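Local atomic coordinates of sortase B (Streptococcus pyogenes, PDB entry 3PSQ), a protein that acts as a class B sortase in pilus assembly on the streptococcal cell surface, probably a cysteine transpeptidase that cleaves its substrate through an acyl-thioester intermediate. Residues 33-38 and 57-62; 91-96 and 196-201; 119-124 and 183-188. All blocks are in the same frame, centred on the assembly; numbering follows the deposited sequence.

Interaction 1 of 3, residues 33-38 and 57-62; sequences NSDVMA and NLEYIN. With ZN (zinc ion), chain P.
Tyr60 and Asp35 carry most of this contact, and they show how a phenol can position a metal-binding carboxylate. The Tyr60 hydroxyl gives its hydrogen to Asp35 OD2, with OH and OD2 2.7 Å apart. The carboxylate oxygen lies at the edge of the ring and in its plane, whereas the ring and carboxylate planes are turned 66° from each other. On the carboxylate, the hydroxyl arrives on the anti side of OD2, somewhat tilted from the carboxylate plane. Asp35 OD2 also binds the zinc ion, at 2.0 Å, so one atom serves as both metal ligand and hydrogen-bond acceptor, and Tyr60 is a second-shell residue that helps to fix the rotation of a first-shell one. Asp35 has CG anti to its carbonyl carbon (chi1 -75°), which turns the carboxylate toward the 57-62 loop. From that loop the extended side chain of Glu59 brings OE2 to the zinc at 1.9 Å; a water, also a ligand, lies 2.0 Å from the metal. The arrangement is a carboxylate zinc site, completed by Glu55, that joins the turn after helix 22-32 to the loop following strand 48-53. Asp35 OD2 and Glu59 OE2 are 3.0 Å apart, a closeness of two acidic oxygens that the shared cation probably makes tolerable. Lys63 also hydrogen-bonds Glu59 OE2, which would add a second positive partner beside the zinc. The Asn33 side chain runs opposite to that of Tyr60 and meets its end: Asn33 ND2 donates to Tyr60 OH over 3.1 Å, nearly straight at 176° and in the amide plane. The phenol oxygen thus accepts one bond and donates another. The amide nitrogen has a further acceptor in the carbonyl of Val65, while Asn33 OD1 closes an Asx turn by accepting from Asp35 N, 3.0 Å away.

Interaction 2 of 3, residues 91-96 and 196-201; sequences LIYAHH and DGRIIV. With ZN (zinc ion), chain R; ZN (zinc ion), chain L; ACY (acetic acid), chain H.
Tyr93 OH and Arg198 NE stand 3.0 Å apart where two side chains cross at about a right angle, and an acetate, probably from the crystallisation liquor, lies against both. Tyr93 OH and acetate O are modelled as a hydrogen bond of 2.5 Å, so short that the exact length is doubtful; that oxygen lies in the ring plane at its edge. The acetate methyl, CH3, rests over the centre of one face of the Arg198 guanidinium, 3.6 Å from CZ, so the guanidinium meets the acetate through its flat side. The other acetate oxygen, OXT, coordinates a zinc ion that His95 ND1 binds at 1.9 Å; it also accepts from the backbone N of His96 over 3.2 Å, at the start of helix 96-102. In this way a small carboxylate joins tyrosine, histidine-bound metal and helix start.

Further out, torsions and second-shell bonds set these groups in place. Arg198 bends at chi2 (-75°), folding its chain back so that NH1 reaches the carbonyl O of its own neighbour Gly197, 2.9 Å away. This bond lies close to the guanidinium plane and helps to fix how the flat group is turned. The His95 ring has Tyr93 CE2 over one face, and its NE2 is hydrogen-bonded to the carbonyl of Asn57. His96 points elsewhere, its ND1 2.0 Å from a separate zinc ion that Cys190 and Asp192 also bind.

Strand 184-190, flanked by 89-93 and 197-205, ends in Cys190; Arg198 lies near the start of 197-205, and His95 follows 89-93 at the N-cap of helix 96-102. These are the predicted acyl-thioester nucleophile, transition-state stabiliser and proton donor/acceptor, the His-Cys-Arg active site characteristic of sortases.

Interaction 3 of 3, residues 119-124 and 183-188; sequences KEFSIE and RFVALS. With ZN (zinc ion), chain N; ACY (acetic acid), chain F.
Val185 is the first residue of the second segment to meet strand 120-124, and it does so chiefly through its CG1 methyl. This CG1, placed anti to the backbone N (chi1 -177°), lies near the plane of the Phe121 ring at the edge, 3.8 Å from CZ. The same methyl touches the end of Ile123, with CG1 and CD1 4.0 Å apart, and so fills the angle between two residues on one side of the opposing strand. The backbone O of Val185 also lies in the Phe121 ring plane, at the edge, 3.8 Å from CZ.

Ala186 turns its methyl away, against Ile200. Leu187 returns to the contact from the opposite direction to Phe121 and covers one face of the ring: CD1 makes a CH-pi contact 4.1 Å from the ring centroid, only 10° off the normal, while CD2 comes 3.9 Å from CE1. Within this contact the ring has leucine over a face and valine at an edge; Ile133 and Ile135 of strand 130-142 also pack on it.

The two strands cross almost perpendicularly, at 100°, with their axes 10.1 Å apart, as layers facing each other across the interior of the curled sortase beta-barrel. Strand 120-125 runs between 36-41 and 130-142, whereas 184-190 lies between 89-93 and 197-205.

How the interactions relate
From the N terminus, the chain leaves helix 22-32 and interaction 1 closes the first, short loop, joining the turn just before strand 36-41 to the loop after strand 48-53. Interaction 2 opens later, so the two follow in series, yet they meet in space where Ile61 of the 57-62 loop packs against His95. Interaction 2 closes a span of about a hundred residues, and interaction 3 falls wholly within that span. Strand 184-190 binds these two together, since it pairs with both strands of interaction 2. Interaction 3 also adjoins interaction 1, because strands 36-41 and 120-125 are neighbours in the sheet.

Interaction 1 of 3, residues 33-38 and 57-62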
loop_
_atom_site.group_PDB
_atom_site.type_symbol
_atom_site.label_atom_id
_atom_site.label_comp_id
_atom_site.label_asym_id
_atom_site.label_seq_id
_atom_site.Cartn_x
_atom_site.Cartn_y
_atom_site.Cartn_z
ATOM N N ASN A 33 -10.850 13.409 11.695
ATOM C CA ASN A 33 -11.365 12.091 11.402
ATOM C C ASN A 33 -10.438 11.084 12.064
ATOM O O ASN A 33 -9.318 10.833 11.600
ATOM C CB ASN A 33 -11.422 11.915 9.864
ATOM C CG ASN A 33 -11.895 10.517 9.415
ATOM O OD1 ASN A 33 -12.380 9.715 10.207
ATOM N ND2 ASN A 33 -11.727 10.234 8.145
ATOM N N SER A 34 -10.925 10.472 13.136
ATOM C CA SER A 34 -10.148 9.454 13.847
ATOM C C SER A 34 -9.768 8.232 12.987
ATOM O O SER A 34 -8.883 7.450 13.388
ATOM C CB SER A 34 -10.878 9.017 15.109
ATOM O OG SER A 34 -12.093 8.349 14.772
ATOM N N ASP A 35 -10.405 8.063 11.817
ATOM C CA ASP A 35 -9.934 7.053 10.838
ATOM C C ASP A 35 -8.551 7.369 10.228
ATOM O O ASP A 35 -7.858 6.464 9.762
ATOM C CB ASP A 35 -10.927 6.906 9.680
ATOM C CG ASP A 35 -12.186 6.135 10.049
ATOM O OD1 ASP A 35 -12.372 5.783 11.225
ATOM O OD2 ASP A 35 -12.999 5.880 9.135
ATOM N N VAL A 36 -8.180 8.651 10.176
ATOM C CA VAL A 36 -6.862 9.062 9.672
ATOM C C VAL A 36 -5.758 8.473 10.582
ATOM O O VAL A 36 -5.821 8.624 11.793
ATOM C CB VAL A 36 -6.743 10.610 9.537
ATOM C CG1 VAL A 36 -5.321 11.021 9.109
ATOM C CG2 VAL A 36 -7.811 11.181 8.515
ATOM N N MET A 37 -4.771 7.779 10.011
ATOM C CA MET A 37 -3.805 7.083 10.887
ATOM C C MET A 37 -2.359 7.023 10.376
ATOM O O MET A 37 -1.499 6.487 11.046
ATOM C CB MET A 37 -4.288 5.652 11.273
ATOM C CG MET A 37 -4.910 4.873 10.154
ATOM S SD MET A 37 -3.828 4.472 8.775
ATOM C CE MET A 37 -2.479 3.547 9.596
ATOM N N ALA A 38 -2.097 7.533 9.189
ATOM C CA ALA A 38 -0.723 7.568 8.688
ATOM C C ALA A 38 -0.546 8.554 7.525
ATOM O O ALA A 38 -1.511 9.031 6.953
ATOM C CB ALA A 38 -0.255 6.188 8.272
ATOM N N ASN A 57 -13.456 -2.560 4.235
ATOM C CA ASN A 57 -12.701 -2.156 3.062
ATOM C C ASN A 57 -13.531 -1.548 1.936
ATOM O O ASN A 57 -13.037 -1.362 0.826
ATOM C CB ASN A 57 -11.880 -3.314 2.521
ATOM C CG ASN A 57 -10.734 -3.707 3.455
ATOM O OD1 ASN A 57 -10.276 -2.910 4.288
ATOM N ND2 ASN A 57 -10.253 -4.939 3.301
ATOM N N LEU A 58 -14.791 -1.237 2.214
ATOM C CA LEU A 58 -15.646 -0.600 1.198
ATOM C C LEU A 58 -15.928 0.865 1.567
ATOM O O LEU A 58 -16.186 1.669 0.695
ATOM C CB LEU A 58 -16.966 -1.389 1.021
ATOM C CG LEU A 58 -16.880 -2.883 0.584
ATOM C CD1 LEU A 58 -18.204 -3.603 0.614
ATOM C CD2 LEU A 58 -16.338 -3.043 -0.769
ATOM N N GLU A 59 -15.816 1.192 2.855
ATOM C CA GLU A 59 -16.120 2.499 3.413
ATOM C C GLU A 59 -15.581 3.746 2.660
ATOM O O GLU A 59 -16.270 4.790 2.578
ATOM C CB GLU A 59 -15.716 2.555 4.901
ATOM C CG GLU A 59 -15.827 3.978 5.563
ATOM C CD GLU A 59 -15.361 3.962 7.004
ATOM O OE1 GLU A 59 -14.790 2.933 7.417
ATOM O OE2 GLU A 59 -15.532 4.963 7.729
ATOM N N TYR A 60 -14.376 3.632 2.134
ATOM C CA TYR A 60 -13.718 4.749 1.479
ATOM C C TYR A 60 -13.788 4.741 -0.053
ATOM O O TYR A 60 -13.061 5.474 -0.695
ATOM C CB TYR A 60 -12.251 4.952 2.004
ATOM C CG TYR A 60 -12.296 5.624 3.358
ATOM C CD1 TYR A 60 -12.408 6.987 3.460
ATOM C CD2 TYR A 60 -12.360 4.876 4.538
ATOM C CE1 TYR A 60 -12.553 7.597 4.688
ATOM C CE2 TYR A 60 -12.482 5.487 5.778
ATOM C CZ TYR A 60 -12.578 6.848 5.843
ATOM O OH TYR A 60 -12.709 7.505 7.052
ATOM N N ILE A 61 -14.654 3.924 -0.641
ATOM C CA ILE A 61 -14.969 4.076 -2.076
ATOM C C ILE A 61 -15.471 5.490 -2.435
ATOM O O ILE A 61 -15.013 6.062 -3.394
ATOM C CB ILE A 61 -16.031 3.044 -2.558
ATOM C CG1 ILE A 61 -15.497 1.609 -2.473
ATOM C CG2 ILE A 61 -16.542 3.386 -3.967
ATOM C CD1 ILE A 61 -16.589 0.560 -2.519
ATOM N N ASN A 62 -16.357 6.071 -1.634
ATOM C CA ASN A 62 -16.972 7.369 -1.936
ATOM C C ASN A 62 -16.907 8.284 -0.694
ATOM O O ASN A 62 -17.839 9.058 -0.375
ATOM C CB ASN A 62 -18.454 7.175 -2.347
ATOM C CG ASN A 62 -18.624 6.764 -3.810
ATOM O OD1 ASN A 62 -19.165 5.692 -4.109
ATOM N ND2 ASN A 62 -18.168 7.617 -4.732
HETATM ZN ZN ZN P . -14.763 4.984 9.524
HETATM O O HOH W 1 -15.672 6.520 10.521
#

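Interaction 2 of 3, residues 91-96 and 196-201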
loop_
_atom_site.group_PDB
_atom_site.type_symbol
_atom_site.label_atom_id
_atom_site.label_comp_id
_atom_site.label_asym_id
_atom_site.label_seq_id
_atom_site.Cartn_x
_atom_site.Cartn_y
_atom_site.Cartn_z
ATOM N N LEU A 91 -1.483 -3.925 4.076
ATOM C CA LEU A 91 -1.999 -3.665 2.731
ATOM C C LEU A 91 -2.670 -2.286 2.683
ATOM O O LEU A 91 -3.655 -1.983 3.419
ATOM C CB LEU A 91 -2.975 -4.755 2.300
ATOM C CG LEU A 91 -3.576 -4.600 0.894
ATOM C CD1 LEU A 91 -2.538 -4.587 -0.278
ATOM C CD2 LEU A 91 -4.637 -5.652 0.702
ATOM N N ILE A 92 -2.074 -1.435 1.871
ATOM C CA ILE A 92 -2.641 -0.130 1.571
ATOM C C ILE A 92 -3.223 -0.188 0.145
ATOM O O ILE A 92 -2.535 -0.520 -0.830
ATOM C CB ILE A 92 -1.598 1.001 1.702
ATOM C CG1 ILE A 92 -1.087 1.060 3.150
ATOM C CG2 ILE A 92 -2.216 2.348 1.256
ATOM C CD1 ILE A 92 -0.037 2.138 3.447
ATOM N N TYR A 93 -4.510 0.091 0.051
ATOM C CA TYR A 93 -5.272 -0.182 -1.149
ATOM C C TYR A 93 -6.040 1.074 -1.582
ATOM O O TYR A 93 -6.293 1.992 -0.768
ATOM C CB TYR A 93 -6.259 -1.361 -0.854
ATOM C CG TYR A 93 -6.893 -1.932 -2.080
ATOM C CD1 TYR A 93 -6.210 -2.836 -2.875
ATOM C CD2 TYR A 93 -8.177 -1.522 -2.470
ATOM C CE1 TYR A 93 -6.768 -3.341 -4.049
ATOM C CE2 TYR A 93 -8.749 -2.024 -3.633
ATOM C CZ TYR A 93 -8.050 -2.935 -4.419
ATOM O OH TYR A 93 -8.626 -3.444 -5.580
ATOM N N ALA A 94 -6.349 1.146 -2.878
ATOM C CA ALA A 94 -7.303 2.146 -3.410
ATOM C C ALA A 94 -8.263 1.446 -4.346
ATOM O O ALA A 94 -7.842 0.613 -5.136
ATOM C CB ALA A 94 -6.586 3.328 -4.131
ATOM N N HIS A 95 -9.558 1.734 -4.206
ATOM C CA HIS A 95 -10.538 1.266 -5.169
ATOM C C HIS A 95 -10.363 1.981 -6.514
ATOM O O HIS A 95 -9.507 2.861 -6.675
ATOM C CB HIS A 95 -11.965 1.457 -4.620
ATOM C CG HIS A 95 -12.327 0.451 -3.572
ATOM N ND1 HIS A 95 -12.793 -0.810 -3.886
ATOM C CD2 HIS A 95 -12.277 0.511 -2.219
ATOM C CE1 HIS A 95 -13.014 -1.482 -2.771
ATOM N NE2 HIS A 95 -12.688 -0.712 -1.751
ATOM N N HIS A 96 -11.166 1.587 -7.491
ATOM C CA HIS A 96 -10.952 2.046 -8.858
ATOM C C HIS A 96 -10.774 3.553 -9.014
ATOM O O HIS A 96 -9.803 3.997 -9.644
ATOM C CB HIS A 96 -12.087 1.530 -9.768
ATOM C CG HIS A 96 -12.175 2.216 -11.102
ATOM N ND1 HIS A 96 -11.388 1.857 -12.174
ATOM C CD2 HIS A 96 -12.999 3.193 -11.553
ATOM C CE1 HIS A 96 -11.710 2.594 -13.230
ATOM N NE2 HIS A 96 -12.683 3.415 -12.877
ATOM N N ASP A 196 -9.564 -7.856 -14.818
ATOM C CA ASP A 196 -9.661 -7.818 -13.347
ATOM C C ASP A 196 -8.315 -7.482 -12.729
ATOM O O ASP A 196 -8.038 -7.842 -11.591
ATOM C CB ASP A 196 -10.146 -9.173 -12.829
ATOM C CG ASP A 196 -11.501 -9.533 -13.394
ATOM O OD1 ASP A 196 -12.388 -8.659 -13.427
ATOM O OD2 ASP A 196 -11.701 -10.674 -13.807
ATOM N N GLY A 197 -7.496 -6.773 -13.509
ATOM C CA GLY A 197 -6.085 -6.664 -13.239
ATOM C C GLY A 197 -5.823 -5.872 -11.994
ATOM O O GLY A 197 -6.556 -4.900 -11.716
ATOM N N ARG A 198 -4.810 -6.307 -11.224
ATOM C CA ARG A 198 -4.362 -5.536 -10.043
ATOM C C ARG A 198 -2.855 -5.324 -10.088
ATOM O O ARG A 198 -2.107 -6.200 -10.509
ATOM C CB ARG A 198 -4.773 -6.176 -8.702
ATOM C CG ARG A 198 -6.263 -6.383 -8.472
ATOM C CD ARG A 198 -6.990 -5.096 -8.154
ATOM N NE ARG A 198 -8.427 -5.301 -7.943
ATOM C CZ ARG A 198 -9.367 -5.167 -8.880
ATOM N NH1 ARG A 198 -9.025 -4.826 -10.124
ATOM N NH2 ARG A 198 -10.668 -5.342 -8.587
ATOM N N ILE A 199 -2.415 -4.154 -9.665
ATOM C CA ILE A 199 -1.002 -3.962 -9.479
ATOM C C ILE A 199 -0.659 -3.920 -7.980
ATOM O O ILE A 199 -1.390 -3.323 -7.187
ATOM C CB ILE A 199 -0.475 -2.682 -10.210
ATOM C CG1 ILE A 199 1.041 -2.588 -10.049
ATOM C CG2 ILE A 199 -1.199 -1.438 -9.702
ATOM C CD1 ILE A 199 1.714 -1.551 -10.933
ATOM N N ILE A 200 0.459 -4.542 -7.600
ATOM C CA ILE A 200 0.949 -4.419 -6.231
ATOM C C ILE A 200 2.429 -4.029 -6.266
ATOM O O ILE A 200 3.214 -4.666 -6.975
ATOM C CB ILE A 200 0.818 -5.758 -5.445
ATOM C CG1 ILE A 200 -0.635 -6.253 -5.453
ATOM C CG2 ILE A 200 1.348 -5.602 -4.031
ATOM C CD1 ILE A 200 -0.877 -7.587 -4.761
ATOM N N VAL A 201 2.782 -2.981 -5.524
ATOM C CA VAL A 201 4.154 -2.641 -5.199
ATOM C C VAL A 201 4.384 -2.997 -3.728
ATOM O O VAL A 201 3.707 -2.479 -2.811
ATOM C CB VAL A 201 4.453 -1.154 -5.403
ATOM C CG1 VAL A 201 5.859 -0.803 -4.873
ATOM C CG2 VAL A 201 4.345 -0.771 -6.892
HETATM ZN ZN ZN R . -13.573 -1.528 -5.511
HETATM ZN ZN ZN L . -10.046 0.307 -12.167
HETATM C C ACY H . -11.259 -1.988 -6.902
HETATM O O ACY H . -11.000 -2.785 -5.939
HETATM O OXT ACY H . -12.318 -1.321 -6.958
HETATM C CH3 ACY H . -10.227 -1.772 -7.983
HETATM O O HOH W 2 -11.407 -1.482 -11.838
#

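Interaction 3 of 3, residues 119-124 and 183-188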
loop_
_atom_site.group_PDB
_atom_site.type_symbol
_atom_site.label_atom_id
_atom_site.label_comp_id
_atom_site.label_asym_id
_atom_site.label_seq_id
_atom_site.Cartn_x
_atom_site.Cartn_y
_atom_site.Cartn_z
ATOM N N LYS A 119 13.481 3.078 -4.858
ATOM C CA LYS A 119 13.671 1.814 -4.144
ATOM C C LYS A 119 13.072 1.826 -2.750
ATOM O O LYS A 119 13.159 0.844 -2.026
ATOM C CB LYS A 119 15.169 1.534 -4.014
ATOM C CG LYS A 119 15.849 1.190 -5.300
ATOM C CD LYS A 119 17.340 1.447 -5.164
ATOM C CE LYS A 119 18.125 0.444 -5.985
ATOM N NZ LYS A 119 19.481 0.325 -5.369
ATOM N N GLU A 120 12.485 2.947 -2.357
ATOM C CA GLU A 120 11.932 3.025 -1.032
ATOM C C GLU A 120 10.632 3.857 -1.007
ATOM O O GLU A 120 10.374 4.679 -1.884
ATOM C CB GLU A 120 12.973 3.634 -0.095
ATOM C CG GLU A 120 13.487 4.963 -0.621
ATOM C CD GLU A 120 14.597 5.544 0.214
ATOM O OE1 GLU A 120 15.768 5.169 -0.041
ATOM O OE2 GLU A 120 14.290 6.382 1.098
ATOM N N PHE A 121 9.815 3.637 0.019
ATOM C CA PHE A 121 8.802 4.600 0.354
ATOM C C PHE A 121 8.755 4.650 1.840
ATOM O O PHE A 121 9.353 3.802 2.516
ATOM C CB PHE A 121 7.450 4.275 -0.287
ATOM C CG PHE A 121 6.809 2.979 0.174
ATOM C CD1 PHE A 121 5.958 2.964 1.277
ATOM C CD2 PHE A 121 6.997 1.811 -0.544
ATOM C CE1 PHE A 121 5.317 1.774 1.665
ATOM C CE2 PHE A 121 6.370 0.633 -0.194
ATOM C CZ PHE A 121 5.529 0.601 0.921
ATOM N N SER A 122 8.085 5.651 2.376
ATOM C CA SER A 122 8.126 5.810 3.801
ATOM C C SER A 122 6.760 6.149 4.374
ATOM O O SER A 122 5.915 6.717 3.682
ATOM C CB SER A 122 9.137 6.907 4.144
ATOM O OG SER A 122 8.738 8.138 3.582
ATOM N N ILE A 123 6.548 5.807 5.639
ATOM C CA ILE A 123 5.273 6.020 6.253
ATOM C C ILE A 123 5.517 6.725 7.572
ATOM O O ILE A 123 6.470 6.405 8.258
ATOM C CB ILE A 123 4.530 4.675 6.474
ATOM C CG1 ILE A 123 3.927 4.182 5.161
ATOM C CG2 ILE A 123 3.451 4.792 7.556
ATOM C CD1 ILE A 123 3.608 2.705 5.181
ATOM N N GLU A 124 4.664 7.679 7.924
ATOM C CA GLU A 124 4.689 8.219 9.249
ATOM C C GLU A 124 3.364 7.917 9.927
ATOM O O GLU A 124 2.293 8.241 9.386
ATOM C CB GLU A 124 4.913 9.723 9.211
ATOM C CG GLU A 124 4.845 10.375 10.576
ATOM C CD GLU A 124 5.430 11.777 10.566
ATOM O OE1 GLU A 124 5.918 12.227 9.512
ATOM O OE2 GLU A 124 5.416 12.444 11.610
ATOM N N ARG A 183 8.918 -7.421 8.334
ATOM C CA ARG A 183 7.547 -6.984 8.038
ATOM C C ARG A 183 7.422 -6.359 6.642
ATOM O O ARG A 183 8.344 -5.722 6.126
ATOM C CB ARG A 183 7.050 -5.982 9.079
ATOM C CG ARG A 183 6.959 -6.494 10.509
ATOM C CD ARG A 183 6.580 -5.316 11.421
ATOM N NE ARG A 183 7.771 -4.585 11.831
ATOM C CZ ARG A 183 7.843 -3.288 12.134
ATOM N NH1 ARG A 183 6.778 -2.495 12.085
ATOM N NH2 ARG A 183 9.020 -2.774 12.493
ATOM N N PHE A 184 6.240 -6.489 6.062
ATOM C CA PHE A 184 6.034 -6.086 4.671
ATOM C C PHE A 184 4.928 -5.049 4.545
ATOM O O PHE A 184 4.076 -4.943 5.408
ATOM C CB PHE A 184 5.745 -7.325 3.843
ATOM C CG PHE A 184 6.848 -8.345 3.907
ATOM C CD1 PHE A 184 7.915 -8.290 3.016
ATOM C CD2 PHE A 184 6.845 -9.349 4.885
ATOM C CE1 PHE A 184 8.950 -9.219 3.090
ATOM C CE2 PHE A 184 7.876 -10.292 4.943
ATOM C CZ PHE A 184 8.928 -10.218 4.036
ATOM N N VAL A 185 4.999 -4.239 3.500
ATOM C CA VAL A 185 3.968 -3.240 3.216
ATOM C C VAL A 185 3.746 -3.226 1.717
ATOM O O VAL A 185 4.704 -3.155 0.919
ATOM C CB VAL A 185 4.291 -1.802 3.705
ATOM C CG1 VAL A 185 3.104 -0.903 3.415
ATOM C CG2 VAL A 185 4.529 -1.766 5.161
ATOM N N ALA A 186 2.473 -3.342 1.355
ATOM C CA ALA A 186 2.062 -3.424 -0.024
ATOM C C ALA A 186 1.147 -2.232 -0.324
ATOM O O ALA A 186 0.350 -1.811 0.524
ATOM C CB ALA A 186 1.334 -4.738 -0.258
ATOM N N LEU A 187 1.330 -1.654 -1.497
ATOM C CA LEU A 187 0.461 -0.613 -2.019
ATOM C C LEU A 187 -0.139 -1.172 -3.311
ATOM O O LEU A 187 0.576 -1.690 -4.166
ATOM C CB LEU A 187 1.237 0.662 -2.356
ATOM C CG LEU A 187 2.400 1.118 -1.492
ATOM C CD1 LEU A 187 3.207 2.206 -2.275
ATOM C CD2 LEU A 187 1.871 1.633 -0.157
ATOM N N SER A 188 -1.447 -1.015 -3.465
ATOM C CA SER A 188 -2.158 -1.693 -4.536
ATOM C C SER A 188 -3.408 -0.936 -5.041
ATOM O O SER A 188 -4.102 -0.229 -4.283
ATOM C CB SER A 188 -2.587 -3.078 -4.030
ATOM O OG SER A 188 -3.070 -3.886 -5.086
HETATM ZN ZN ZN N . 5.947 14.549 11.698
HETATM C C ACY F . 6.702 10.157 5.654
HETATM O O ACY F . 6.190 11.283 5.456
HETATM O OXT ACY F . 6.235 9.108 5.159
HETATM C CH3 ACY F . 7.932 10.059 6.520
HETATM O O HOH W 3 3.970 15.451 11.080
#